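Local coordinates for protein 1-Cys peroxiredoxin (PDB 5K2J) that belongs to the thioredoxin-fold 1-Cys peroxiredoxins, which reduce peroxides through one cysteine, though this chain contains no cysteine, at residues A[31-36]-A[67-72]. Sequence-based numbering, arbitrary orientation.
Sequences AGKKVV and GVDLIA
Asp69 grips both polar backbone groups of Lys34 at the point where two parallel strands begin to pair. Its OD2 accepts a nearly straight bond from Lys34 N (2.8 Å), using the lone pair turned away from OD1. Asp69 N in turn donates to Lys34 O at 2.7 Å, in the carbonyl plane. The aspartate CG stands beside its own backbone N (chi1 -56°), which brings the carboxylate back to the same residue that its amide engages. Lys34 O also receives a weak bond from Leu70 N. From there regular parallel pairing takes over: Val36 N donates to Leu70 O and Ala72 N to Val36 O, each 2.9 Å long. Val36 thus bonds to the residues before and after Ile71, its bridge partner.

The side chains alternate across the sheet. On one face Val35 and Leu70 lie alongside each other, pointing the same way, with Val35 CG2 4.1 Å from Leu70 CB. On the other face, with Val36 and Ile71, Val36 CG2 reaches Val68 CG1 of the preceding loop at 4.0 Å, the two valines crossing at an angle. The aliphatic part of Lys34 runs alongside the Gly67 oxygen, CB lying 3.6 Å from Gly67 O. CG and CD stay near that oxygen too, and the bend at chi3 (-75°) then takes the chain end away.

Backbone bonds from Val35 to Ile129 and from Ile71 to Leu95 continue the central sheet of the thioredoxin-like fold: strand 34-40 is flanked by antiparallel strand 120-130, and strand 70-75 by parallel strand 95-98. Helix 60-65 packs against Val68 and Ile71 through Leu63.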
ATOM      1  N   ALA A  31      15.552  11.485  18.800  1.00 21.15           N
ATOM      2  CA  ALA A  31      16.461  11.807  19.893  1.00 17.77           C
ATOM      3  C   ALA A  31      16.067  13.114  20.572  1.00 16.41           C
ATOM      4  O   ALA A  31      15.659  14.077  19.915  1.00 18.12           O
ATOM      5  CB  ALA A  31      17.896  11.900  19.375  1.00 24.55           C
ATOM      6  N   GLY A  32      16.189  13.139  21.899  1.00 15.63           N
ATOM      7  CA  GLY A  32      15.909  14.333  22.677  1.00 20.16           C
ATOM      8  C   GLY A  32      14.467  14.789  22.685  1.00 27.06           C
ATOM      9  O   GLY A  32      14.181  15.886  23.176  1.00 16.77           O
ATOM     10  N   LYS A  33      13.546  13.987  22.158  1.00 17.28           N
ATOM     11  CA  LYS A  33      12.142  14.350  22.071  1.00 18.29           C
ATOM     12  C   LYS A  33      11.290  13.331  22.813  1.00 20.57           C
ATOM     13  O   LYS A  33      11.690  12.181  23.018  1.00 18.47           O
ATOM     14  CB  LYS A  33      11.666  14.422  20.610  1.00 19.71           C
ATOM     15  CG  LYS A  33      12.325  15.480  19.742  1.00 21.55           C
ATOM     16  CD  LYS A  33      11.841  15.335  18.297  1.00 23.16           C
ATOM     17  CE  LYS A  33      12.557  16.284  17.348  1.00 31.65           C
ATOM     18  NZ  LYS A  33      12.132  17.695  17.547  1.00 31.94           N
ATOM     19  N   LYS A  34      10.101  13.770  23.212  1.00 17.50           N
ATOM     20  CA  LYS A  34       9.029  12.861  23.597  1.00 14.20           C
ATOM     21  C   LYS A  34       8.169  12.635  22.359  1.00 15.05           C
ATOM     22  O   LYS A  34       7.538  13.569  21.853  1.00 15.58           O
ATOM     23  CB  LYS A  34       8.214  13.425  24.758  1.00 15.88           C
ATOM     24  CG  LYS A  34       6.899  12.695  24.999  1.00 21.68           C
ATOM     25  CD  LYS A  34       6.509  12.692  26.471  1.00 27.69           C
ATOM     26  CE  LYS A  34       7.362  11.712  27.254  1.00 37.49           C
ATOM     27  NZ  LYS A  34       6.806  11.450  28.611  1.00 43.85           N
ATOM     28  N   VAL A  35       8.161  11.401  21.860  1.00 12.99           N
ATOM     29  CA  VAL A  35       7.544  11.060  20.584  1.00 15.55           C
ATOM     30  C   VAL A  35       6.403  10.084  20.828  1.00 17.03           C
ATOM     31  O   VAL A  35       6.559   9.112  21.578  1.00 14.64           O
ATOM     32  CB  VAL A  35       8.570  10.456  19.607  1.00 16.96           C
ATOM     33  CG1 VAL A  35       7.888   9.999  18.316  1.00 10.64           C
ATOM     34  CG2 VAL A  35       9.685  11.456  19.316  1.00 14.54           C
ATOM     35  N   VAL A  36       5.262  10.341  20.197  1.00 12.63           N
ATOM     36  CA  VAL A  36       4.176   9.374  20.106  1.00 11.53           C
ATOM     37  C   VAL A  36       4.224   8.761  18.713  1.00 10.54           C
ATOM     38  O   VAL A  36       4.051   9.464  17.711  1.00 14.19           O
ATOM     39  CB  VAL A  36       2.810  10.024  20.379  1.00 17.63           C
ATOM     40  CG1 VAL A  36       1.690   9.077  19.979  1.00 22.14           C
ATOM     41  CG2 VAL A  36       2.684  10.402  21.847  1.00 13.46           C
ATOM     42  N   GLY A  67       3.117  17.531  26.552  1.00 17.27           N
ATOM     43  CA  GLY A  67       4.557  17.369  26.527  1.00 27.33           C
ATOM     44  C   GLY A  67       5.135  16.599  25.356  1.00 27.61           C
ATOM     45  O   GLY A  67       6.362  16.454  25.294  1.00 22.41           O
ATOM     46  N   VAL A  68       4.326  16.098  24.427  1.00 24.23           N
ATOM     47  CA  VAL A  68       4.900  15.372  23.298  1.00 22.81           C
ATOM     48  C   VAL A  68       5.392  16.376  22.265  1.00 25.55           C
ATOM     49  O   VAL A  68       4.741  17.391  21.985  1.00 24.07           O
ATOM     50  CB  VAL A  68       3.899  14.360  22.702  1.00 19.85           C
ATOM     51  CG1 VAL A  68       2.825  13.995  23.710  1.00 20.86           C
ATOM     52  CG2 VAL A  68       3.300  14.842  21.383  1.00 31.75           C
ATOM     53  N   ASP A  69       6.584  16.116  21.736  1.00 18.73           N
ATOM     54  CA  ASP A  69       7.190  16.995  20.749  1.00 20.53           C
ATOM     55  C   ASP A  69       6.838  16.602  19.323  1.00 25.75           C
ATOM     56  O   ASP A  69       6.774  17.471  18.444  1.00 23.71           O
ATOM     57  CB  ASP A  69       8.714  16.998  20.916  1.00 29.34           C
ATOM     58  CG  ASP A  69       9.150  17.396  22.316  1.00 35.75           C
ATOM     59  OD1 ASP A  69       8.979  18.582  22.675  1.00 41.38           O
ATOM     60  OD2 ASP A  69       9.683  16.532  23.050  1.00 30.35           O
ATOM     61  N   LEU A  70       6.592  15.317  19.075  1.00 15.12           N
ATOM     62  CA  LEU A  70       6.417  14.822  17.718  1.00 20.16           C
ATOM     63  C   LEU A  70       5.414  13.678  17.720  1.00 18.71           C
ATOM     64  O   LEU A  70       5.491  12.786  18.569  1.00 15.25           O
ATOM     65  CB  LEU A  70       7.761  14.358  17.140  1.00 14.27           C
ATOM     66  CG  LEU A  70       7.745  13.767  15.731  1.00 11.91           C
ATOM     67  CD1 LEU A  70       7.228  14.787  14.727  1.00 19.61           C
ATOM     68  CD2 LEU A  70       9.131  13.282  15.353  1.00 13.33           C
ATOM     69  N   ILE A  71       4.477  13.715  16.776  1.00 20.71           N
ATOM     70  CA  ILE A  71       3.509  12.643  16.566  1.00 21.56           C
ATOM     71  C   ILE A  71       3.765  12.062  15.184  1.00 18.08           C
ATOM     72  O   ILE A  71       3.677  12.777  14.179  1.00 16.41           O
ATOM     73  CB  ILE A  71       2.060  13.140  16.687  1.00 19.81           C
ATOM     74  CG1 ILE A  71       1.858  13.910  17.992  1.00 22.32           C
ATOM     75  CG2 ILE A  71       1.092  11.967  16.614  1.00 23.66           C
ATOM     76  CD1 ILE A  71       0.488  14.530  18.118  1.00 25.12           C
ATOM     77  N   ALA A  72       4.092  10.773  15.135  1.00 13.86           N
ATOM     78  CA  ALA A  72       4.419  10.094  13.890  1.00 13.52           C
ATOM     79  C   ALA A  72       3.515   8.885  13.701  1.00 15.45           C
ATOM     80  O   ALA A  72       3.153   8.212  14.670  1.00 16.42           O
ATOM     81  CB  ALA A  72       5.888   9.655  13.868  1.00 11.04           C
TER